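Local coordinates for myosin regulatory light chain, striated adductor muscle (PDB 1WDC), which is the calcium-binding regulatory light chain of scallop muscle myosin, responsible for its calcium-dependent binding and Mg-ATPase activity, at residues 93-107 and 134-146. Residues are numbered along the deposited sequence; the frame is centred on the assembly and turned at random.
Sequences FAMFDEQETKKLNIE and VEGGKFDYVKFTA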
ATOM      1  N   PHE B  93      -0.655  -7.959   5.103  1.00 21.64           N
ATOM      2  CA  PHE B  93       0.687  -8.354   4.611  1.00 21.60           C
ATOM      3  C   PHE B  93       0.562  -9.220   3.323  1.00 22.85           C
ATOM      4  O   PHE B  93       1.359  -9.094   2.369  1.00 17.14           O
ATOM      5  CB  PHE B  93       1.425  -9.183   5.702  1.00 20.58           C
ATOM      6  CG  PHE B  93       2.205  -8.354   6.741  1.00 21.02           C
ATOM      7  CD1 PHE B  93       3.312  -7.583   6.377  1.00 15.63           C
ATOM      8  CD2 PHE B  93       1.913  -8.464   8.103  1.00 19.24           C
ATOM      9  CE1 PHE B  93       4.122  -6.949   7.339  1.00 15.13           C
ATOM     10  CE2 PHE B  93       2.733  -7.819   9.076  1.00 14.29           C
ATOM     11  CZ  PHE B  93       3.830  -7.069   8.683  1.00 17.23           C
ATOM     12  N   ALA B  94      -0.411 -10.133   3.358  1.00 20.29           N
ATOM     13  CA  ALA B  94      -0.677 -11.081   2.300  1.00 17.92           C
ATOM     14  C   ALA B  94      -1.104 -10.424   1.008  1.00 23.24           C
ATOM     15  O   ALA B  94      -0.778 -10.923  -0.063  1.00 24.83           O
ATOM     16  CB  ALA B  94      -1.700 -12.062   2.752  1.00 14.48           C
ATOM     17  N   MET B  95      -1.661  -9.219   1.082  1.00 22.07           N
ATOM     18  CA  MET B  95      -1.898  -8.440  -0.137  1.00 24.18           C
ATOM     19  C   MET B  95      -0.626  -8.218  -0.956  1.00 25.28           C
ATOM     20  O   MET B  95      -0.666  -7.646  -2.046  1.00 29.11           O
ATOM     21  CB  MET B  95      -2.473  -7.081   0.214  1.00 21.87           C
ATOM     22  CG  MET B  95      -3.702  -7.168   1.036  1.00 25.25           C
ATOM     23  SD  MET B  95      -4.359  -5.564   1.052  1.00 32.82           S
ATOM     24  CE  MET B  95      -5.892  -5.792   1.995  1.00 32.57           C
ATOM     25  N   PHE B  96       0.516  -8.398  -0.316  1.00 24.35           N
ATOM     26  CA  PHE B  96       1.769  -8.076  -0.974  1.00 22.32           C
ATOM     27  C   PHE B  96       2.516  -9.359  -1.284  1.00 15.76           C
ATOM     28  O   PHE B  96       3.660  -9.318  -1.661  1.00 19.28           O
ATOM     29  CB  PHE B  96       2.600  -7.166  -0.070  1.00 20.19           C
ATOM     30  CG  PHE B  96       1.945  -5.850   0.226  1.00 18.88           C
ATOM     31  CD1 PHE B  96       1.068  -5.721   1.300  1.00 19.94           C
ATOM     32  CD2 PHE B  96       2.171  -4.748  -0.583  1.00 14.35           C
ATOM     33  CE1 PHE B  96       0.399  -4.501   1.560  1.00 16.03           C
ATOM     34  CE2 PHE B  96       1.513  -3.517  -0.330  1.00 17.43           C
ATOM     35  CZ  PHE B  96       0.610  -3.408   0.756  1.00 17.30           C
ATOM     36  N   ASP B  97       1.851 -10.482  -1.064  1.00 14.55           N
ATOM     37  CA  ASP B  97       2.398 -11.820  -1.250  1.00 22.38           C
ATOM     38  C   ASP B  97       1.460 -12.649  -2.178  1.00 23.27           C
ATOM     39  O   ASP B  97       0.779 -13.561  -1.732  1.00 31.89           O
ATOM     40  CB  ASP B  97       2.520 -12.494   0.135  1.00 20.08           C
ATOM     41  CG  ASP B  97       3.037 -13.916   0.072  1.00 21.07           C
ATOM     42  OD1 ASP B  97       3.979 -14.173  -0.706  1.00 28.53           O
ATOM     43  OD2 ASP B  97       2.530 -14.770   0.829  1.00 19.04           O
ATOM     44  N   GLU B  98       1.447 -12.361  -3.470  1.00 25.22           N
ATOM     45  CA  GLU B  98       0.430 -12.915  -4.361  1.00 28.29           C
ATOM     46  C   GLU B  98       0.501 -14.429  -4.589  1.00 25.50           C
ATOM     47  O   GLU B  98      -0.511 -15.086  -4.748  1.00 26.53           O
ATOM     48  CB  GLU B  98       0.484 -12.177  -5.697  1.00 37.12           C
ATOM     49  CG  GLU B  98       1.736 -11.285  -5.903  1.00 50.71           C
ATOM     50  CD  GLU B  98       1.774  -9.988  -5.037  1.00 54.97           C
ATOM     51  OE1 GLU B  98       0.722  -9.301  -4.886  1.00 56.26           O
ATOM     52  OE2 GLU B  98       2.894  -9.619  -4.592  1.00 53.04           O
ATOM     53  N   GLN B  99       1.686 -14.997  -4.462  1.00 26.21           N
ATOM     54  CA  GLN B  99       1.879 -16.436  -4.623  1.00 29.74           C
ATOM     55  C   GLN B  99       1.599 -17.173  -3.336  1.00 28.06           C
ATOM     56  O   GLN B  99       1.789 -18.372  -3.249  1.00 28.94           O
ATOM     57  CB  GLN B  99       3.318 -16.742  -5.053  1.00 34.23           C
ATOM     58  CG  GLN B  99       3.762 -16.092  -6.358  1.00 42.99           C
ATOM     59  CD  GLN B  99       3.737 -17.052  -7.537  1.00 49.34           C
ATOM     60  OE1 GLN B  99       3.860 -18.271  -7.368  1.00 57.94           O
ATOM     61  NE2 GLN B  99       3.556 -16.512  -8.735  1.00 50.17           N
ATOM     62  N   GLU B 100       1.179 -16.445  -2.318  1.00 27.45           N
ATOM     63  CA  GLU B 100       0.984 -17.020  -1.013  1.00 25.18           C
ATOM     64  C   GLU B 100       2.156 -17.839  -0.525  1.00 26.43           C
ATOM     65  O   GLU B 100       1.964 -18.831   0.171  1.00 31.36           O
ATOM     66  CB  GLU B 100      -0.294 -17.827  -1.011  1.00 29.35           C
ATOM     67  CG  GLU B 100      -1.452 -16.919  -1.302  1.00 37.81           C
ATOM     68  CD  GLU B 100      -2.698 -17.622  -1.802  1.00 42.97           C
ATOM     69  OE1 GLU B 100      -3.129 -18.626  -1.166  1.00 41.47           O
ATOM     70  OE2 GLU B 100      -3.289 -17.084  -2.783  1.00 43.38           O
ATOM     71  N   THR B 101       3.351 -17.269  -0.654  1.00 26.89           N
ATOM     72  CA  THR B 101       4.577 -17.879  -0.149  1.00 27.15           C
ATOM     73  C   THR B 101       4.708 -17.710   1.382  1.00 33.23           C
ATOM     74  O   THR B 101       5.486 -18.431   2.034  1.00 37.02           O
ATOM     75  CB  THR B 101       5.803 -17.243  -0.806  1.00 27.35           C
ATOM     76  OG1 THR B 101       5.941 -15.908  -0.332  1.00 30.79           O
ATOM     77  CG2 THR B 101       5.633 -17.147  -2.303  1.00 23.48           C
ATOM     78  N   LYS B 102       3.886 -16.823   1.959  1.00 32.24           N
ATOM     79  CA  LYS B 102       3.902 -16.491   3.387  1.00 29.29           C
ATOM     80  C   LYS B 102       5.218 -15.878   3.865  1.00 26.84           C
ATOM     81  O   LYS B 102       5.574 -15.996   5.039  1.00 29.65           O
ATOM     82  CB  LYS B 102       3.541 -17.710   4.236  1.00 30.16           C
ATOM     83  CG  LYS B 102       2.237 -18.457   3.846  1.00 35.10           C
ATOM     84  CD  LYS B 102       1.144 -17.538   3.315  1.00 44.04           C
ATOM     85  CE  LYS B 102      -0.216 -17.906   3.873  1.00 51.33           C
ATOM     86  NZ  LYS B 102      -0.405 -17.375   5.284  1.00 55.98           N
ATOM     87  N   LYS B 103       5.937 -15.232   2.947  1.00 21.76           N
ATOM     88  CA  LYS B 103       7.106 -14.415   3.288  1.00 18.87           C
ATOM     89  C   LYS B 103       7.055 -13.240   2.373  1.00 19.28           C
ATOM     90  O   LYS B 103       6.271 -13.236   1.426  1.00 21.03           O
ATOM     91  CB  LYS B 103       8.420 -15.127   3.014  1.00 21.22           C
ATOM     92  CG  LYS B 103       8.482 -16.492   3.563  1.00 27.22           C
ATOM     93  CD  LYS B 103       9.360 -16.547   4.781  1.00 33.94           C
ATOM     94  CE  LYS B 103       9.332 -17.951   5.301  1.00 34.16           C
ATOM     95  NZ  LYS B 103       7.931 -18.484   5.251  1.00 39.04           N
ATOM     96  N   LEU B 104       7.820 -12.212   2.729  1.00 18.43           N
ATOM     97  CA  LEU B 104       8.092 -11.068   1.868  1.00 20.08           C
ATOM     98  C   LEU B 104       9.603 -10.896   1.833  1.00 20.29           C
ATOM     99  O   LEU B 104      10.280 -11.199   2.796  1.00 23.09           O
ATOM    100  CB  LEU B 104       7.441  -9.803   2.437  1.00 23.27           C
ATOM    101  CG  LEU B 104       5.919  -9.645   2.288  1.00 26.18           C
ATOM    102  CD1 LEU B 104       5.459  -8.327   2.861  1.00 27.07           C
ATOM    103  CD2 LEU B 104       5.538  -9.705   0.823  1.00 25.82           C
ATOM    104  N   ASN B 105      10.147 -10.513   0.690  1.00 19.35           N
ATOM    105  CA  ASN B 105      11.569 -10.309   0.574  1.00 20.42           C
ATOM    106  C   ASN B 105      11.900  -9.213   1.557  1.00 21.44           C
ATOM    107  O   ASN B 105      11.165  -8.256   1.640  1.00 24.10           O
ATOM    108  CB  ASN B 105      11.887  -9.822  -0.826  1.00 28.25           C
ATOM    109  CG  ASN B 105      11.911 -10.948  -1.875  1.00 35.18           C
ATOM    110  OD1 ASN B 105      11.679 -12.130  -1.579  1.00 38.49           O
ATOM    111  ND2 ASN B 105      12.232 -10.575  -3.107  1.00 39.23           N
ATOM    112  N   ILE B 106      13.046  -9.277   2.204  1.00 18.98           N
ATOM    113  CA  ILE B 106      13.349  -8.281   3.209  1.00 24.63           C
ATOM    114  C   ILE B 106      13.383  -6.858   2.646  1.00 26.05           C
ATOM    115  O   ILE B 106      12.818  -5.936   3.254  1.00 27.38           O
ATOM    116  CB  ILE B 106      14.698  -8.589   3.953  1.00 26.97           C
ATOM    117  CG1 ILE B 106      14.866  -7.655   5.185  1.00 22.73           C
ATOM    118  CG2 ILE B 106      15.866  -8.438   2.991  1.00 26.95           C
ATOM    119  CD1 ILE B 106      13.659  -7.587   6.153  1.00 14.94           C
ATOM    120  N   GLU B 107      13.838  -6.722   1.398  1.00 26.07           N
ATOM    121  CA  GLU B 107      14.063  -5.399   0.804  1.00 24.21           C
ATOM    122  C   GLU B 107      12.748  -4.750   0.410  1.00 21.80           C
ATOM    123  O   GLU B 107      12.609  -3.538   0.422  1.00 20.73           O
ATOM    124  CB  GLU B 107      14.966  -5.486  -0.438  1.00 27.40           C
ATOM    125  CG  GLU B 107      15.721  -6.783  -0.605  1.00 33.62           C
ATOM    126  CD  GLU B 107      14.887  -7.843  -1.285  1.00 36.76           C
ATOM    127  OE1 GLU B 107      14.489  -7.640  -2.466  1.00 44.94           O
ATOM    128  OE2 GLU B 107      14.622  -8.871  -0.631  1.00 36.09           O
ATOM    129  N   VAL B 134      13.717 -12.748  10.134  1.00 29.91           N
ATOM    130  CA  VAL B 134      14.302 -12.700   8.786  1.00 31.82           C
ATOM    131  C   VAL B 134      15.343 -13.820   8.592  1.00 33.96           C
ATOM    132  O   VAL B 134      16.158 -14.070   9.484  1.00 33.97           O
ATOM    133  CB  VAL B 134      14.974 -11.356   8.536  1.00 29.89           C
ATOM    134  CG1 VAL B 134      15.504 -11.292   7.131  1.00 33.16           C
ATOM    135  CG2 VAL B 134      13.988 -10.243   8.747  1.00 34.26           C
ATOM    136  N   GLU B 135      15.188 -14.592   7.506  1.00 36.79           N
ATOM    137  CA  GLU B 135      16.077 -15.722   7.159  1.00 34.27           C
ATOM    138  C   GLU B 135      16.219 -15.860   5.657  1.00 32.10           C
ATOM    139  O   GLU B 135      15.230 -16.001   4.954  1.00 32.96           O
ATOM    140  CB  GLU B 135      15.539 -17.050   7.693  1.00 34.86           C
ATOM    141  CG  GLU B 135      16.351 -18.246   7.217  1.00 40.59           C
ATOM    142  CD  GLU B 135      16.878 -19.130   8.353  1.00 45.95           C
ATOM    143  OE1 GLU B 135      17.933 -18.801   8.967  1.00 45.65           O
ATOM    144  OE2 GLU B 135      16.278 -20.206   8.571  1.00 45.69           O
ATOM    145  N   GLY B 136      17.446 -15.964   5.176  1.00 29.95           N
ATOM    146  CA  GLY B 136      17.623 -16.110   3.747  1.00 28.50           C
ATOM    147  C   GLY B 136      16.935 -14.996   2.980  1.00 25.07           C
ATOM    148  O   GLY B 136      16.337 -15.239   1.941  1.00 26.48           O
ATOM    149  N   GLY B 137      16.980 -13.782   3.511  1.00 24.52           N
ATOM    150  CA  GLY B 137      16.460 -12.647   2.780  1.00 20.86           C
ATOM    151  C   GLY B 137      14.953 -12.577   2.771  1.00 18.38           C
ATOM    152  O   GLY B 137      14.394 -11.683   2.178  1.00 22.31           O
ATOM    153  N   LYS B 138      14.303 -13.438   3.539  1.00 23.64           N
ATOM    154  CA  LYS B 138      12.840 -13.428   3.663  1.00 28.98           C
ATOM    155  C   LYS B 138      12.367 -13.081   5.069  1.00 27.78           C
ATOM    156  O   LYS B 138      12.468 -13.916   5.971  1.00 30.18           O
ATOM    157  CB  LYS B 138      12.245 -14.796   3.297  1.00 28.37           C
ATOM    158  CG  LYS B 138      11.930 -14.963   1.812  1.00 38.48           C
ATOM    159  CD  LYS B 138      12.530 -16.249   1.273  1.00 44.20           C
ATOM    160  CE  LYS B 138      11.824 -17.525   1.806  1.00 51.09           C
ATOM    161  NZ  LYS B 138      12.727 -18.746   1.903  1.00 51.72           N
ATOM    162  N   PHE B 139      11.549 -12.037   5.121  1.00 28.24           N
ATOM    163  CA  PHE B 139      10.783 -11.652   6.307  1.00 27.54           C
ATOM    164  C   PHE B 139       9.525 -12.534   6.487  1.00 26.99           C
ATOM    165  O   PHE B 139       8.723 -12.697   5.553  1.00 27.89           O
ATOM    166  CB  PHE B 139      10.430 -10.160   6.158  1.00 29.07           C
ATOM    167  CG  PHE B 139       9.480  -9.624   7.197  1.00 27.71           C
ATOM    168  CD1 PHE B 139       9.969  -9.050   8.364  1.00 27.75           C
ATOM    169  CD2 PHE B 139       8.118  -9.524   6.914  1.00 24.54           C
ATOM    170  CE1 PHE B 139       9.134  -8.388   9.209  1.00 29.88           C
ATOM    171  CE2 PHE B 139       7.266  -8.857   7.748  1.00 24.89           C
ATOM    172  CZ  PHE B 139       7.764  -8.279   8.901  1.00 29.45           C
ATOM    173  N   ASP B 140       9.411 -13.176   7.653  1.00 23.16           N
ATOM    174  CA  ASP B 140       8.278 -14.041   7.989  1.00 22.10           C
ATOM    175  C   ASP B 140       7.105 -13.239   8.643  1.00 21.71           C
ATOM    176  O   ASP B 140       6.945 -13.199   9.861  1.00 18.04           O
ATOM    177  CB  ASP B 140       8.782 -15.185   8.905  1.00 22.71           C
ATOM    178  CG  ASP B 140       7.728 -16.268   9.169  1.00 22.03           C
ATOM    179  OD1 ASP B 140       6.538 -16.052   8.895  1.00 28.46           O
ATOM    180  OD2 ASP B 140       8.078 -17.347   9.680  1.00 24.79           O
ATOM    181  N   TYR B 141       6.197 -12.738   7.812  1.00 20.27           N
ATOM    182  CA  TYR B 141       5.118 -11.910   8.303  1.00 20.30           C
ATOM    183  C   TYR B 141       4.068 -12.672   9.092  1.00 23.68           C
ATOM    184  O   TYR B 141       3.242 -12.070   9.781  1.00 25.73           O
ATOM    185  CB  TYR B 141       4.477 -11.124   7.171  1.00 17.05           C
ATOM    186  CG  TYR B 141       3.700 -11.931   6.144  1.00 23.32           C
ATOM    187  CD1 TYR B 141       2.405 -12.404   6.427  1.00 21.26           C
ATOM    188  CD2 TYR B 141       4.222 -12.166   4.854  1.00 21.24           C
ATOM    189  CE1 TYR B 141       1.682 -13.127   5.480  1.00 17.31           C
ATOM    190  CE2 TYR B 141       3.467 -12.840   3.884  1.00 14.06           C
ATOM    191  CZ  TYR B 141       2.215 -13.327   4.222  1.00 18.15           C
ATOM    192  OH  TYR B 141       1.448 -13.988   3.313  1.00 18.99           O
ATOM    193  N   VAL B 142       4.026 -13.986   8.941  1.00 23.37           N
ATOM    194  CA  VAL B 142       3.049 -14.731   9.698  1.00 23.27           C
ATOM    195  C   VAL B 142       3.546 -14.745  11.140  1.00 28.90           C
ATOM    196  O   VAL B 142       2.797 -14.414  12.057  1.00 29.15           O
ATOM    197  CB  VAL B 142       2.863 -16.163   9.175  1.00 22.59           C
ATOM    198  CG1 VAL B 142       1.871 -16.871  10.016  1.00 21.87           C
ATOM    199  CG2 VAL B 142       2.353 -16.154   7.762  1.00 18.66           C
ATOM    200  N   LYS B 143       4.858 -14.903  11.307  1.00 29.65           N
ATOM    201  CA  LYS B 143       5.428 -15.022  12.634  1.00 29.22           C
ATOM    202  C   LYS B 143       5.530 -13.697  13.268  1.00 30.38           C
ATOM    203  O   LYS B 143       5.475 -13.602  14.475  1.00 33.70           O
ATOM    204  CB  LYS B 143       6.819 -15.635  12.604  1.00 37.09           C
ATOM    205  CG  LYS B 143       6.861 -17.040  13.187  1.00 47.98           C
ATOM    206  CD  LYS B 143       5.630 -17.320  14.119  1.00 54.66           C
ATOM    207  CE  LYS B 143       4.470 -18.042  13.378  1.00 57.40           C
ATOM    208  NZ  LYS B 143       3.108 -17.867  14.023  1.00 56.13           N
ATOM    209  N   PHE B 144       5.938 -12.721  12.476  1.00 29.20           N
ATOM    210  CA  PHE B 144       5.970 -11.349  12.931  1.00 28.12           C
ATOM    211  C   PHE B 144       4.586 -10.877  13.444  1.00 30.82           C
ATOM    212  O   PHE B 144       4.497 -10.144  14.428  1.00 30.41           O
ATOM    213  CB  PHE B 144       6.441 -10.452  11.798  1.00 26.63           C
ATOM    214  CG  PHE B 144       6.472  -9.000  12.164  1.00 25.19           C
ATOM    215  CD1 PHE B 144       7.559  -8.467  12.837  1.00 24.32           C
ATOM    216  CD2 PHE B 144       5.418  -8.154  11.815  1.00 22.46           C
ATOM    217  CE1 PHE B 144       7.599  -7.105  13.146  1.00 26.36           C
ATOM    218  CE2 PHE B 144       5.458  -6.808  12.122  1.00 23.05           C
ATOM    219  CZ  PHE B 144       6.544  -6.282  12.783  1.00 23.59           C
ATOM    220  N   THR B 145       3.517 -11.239  12.748  1.00 30.75           N
ATOM    221  CA  THR B 145       2.182 -10.866  13.192  1.00 28.73           C
ATOM    222  C   THR B 145       1.841 -11.468  14.560  1.00 31.24           C
ATOM    223  O   THR B 145       1.379 -10.742  15.438  1.00 34.50           O
ATOM    224  CB  THR B 145       1.126 -11.278  12.155  1.00 27.06           C
ATOM    225  OG1 THR B 145       1.396 -10.616  10.908  1.00 24.33           O
ATOM    226  CG2 THR B 145      -0.254 -10.910  12.634  1.00 25.73           C
ATOM    227  N   ALA B 146       2.077 -12.771  14.747  1.00 30.03           N
ATOM    228  CA  ALA B 146       1.977 -13.405  16.058  1.00 29.00           C
ATOM    229  C   ALA B 146       2.797 -12.679  17.151  1.00 31.80           C
ATOM    230  O   ALA B 146       2.252 -12.291  18.172  1.00 34.26           O
ATOM    231  CB  ALA B 146       2.400 -14.846  15.952  1.00 26.92           C
TER
HETATM  232  O   HOH W   1       5.303 -17.827   7.282  1.00 36.85           O
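The rings of F93 and Y141 lie nearly parallel but slid apart, planes 18° from each other, and each takes the other's CB over one face, both 3.8 Å from the ring centroid. Over the opposite face of Y141 sits K102 O; D97 lies at its edge. With CG between backbone N and carbonyl carbon (chi1 68°), the tyrosine slides past F93 in the opposite direction, and its OH donates to D97 OD2 at 2.8 Å. That oxygen also accepts from K102 N on its syn side, the tyrosine coming from the anti side, while T101 OG1 holds D97 OD1 at 2.6 Å, so three bonds fix the carboxylate. F93 CE1 meets the edge of F139 at CE2, 3.7 Å away, and F93 CZ touches F144 rim to rim, completing an aromatic cluster. Beside it, L104 and F139 form an antiparallel hydrogen-bonded pair, and I106 N donates to G137 O. A water links K102 O to D140 OD1, whose carboxylate caps helix 141-149 through K143 N. The contact thus joins the EF-hand loop to that of probably its paired helix-loop-helix by a short sheet, strand 138-139 lying between 104-105 and 134-135; helix 106-115 backs F93 and L104, while helix 122-131 meets I106 and F144.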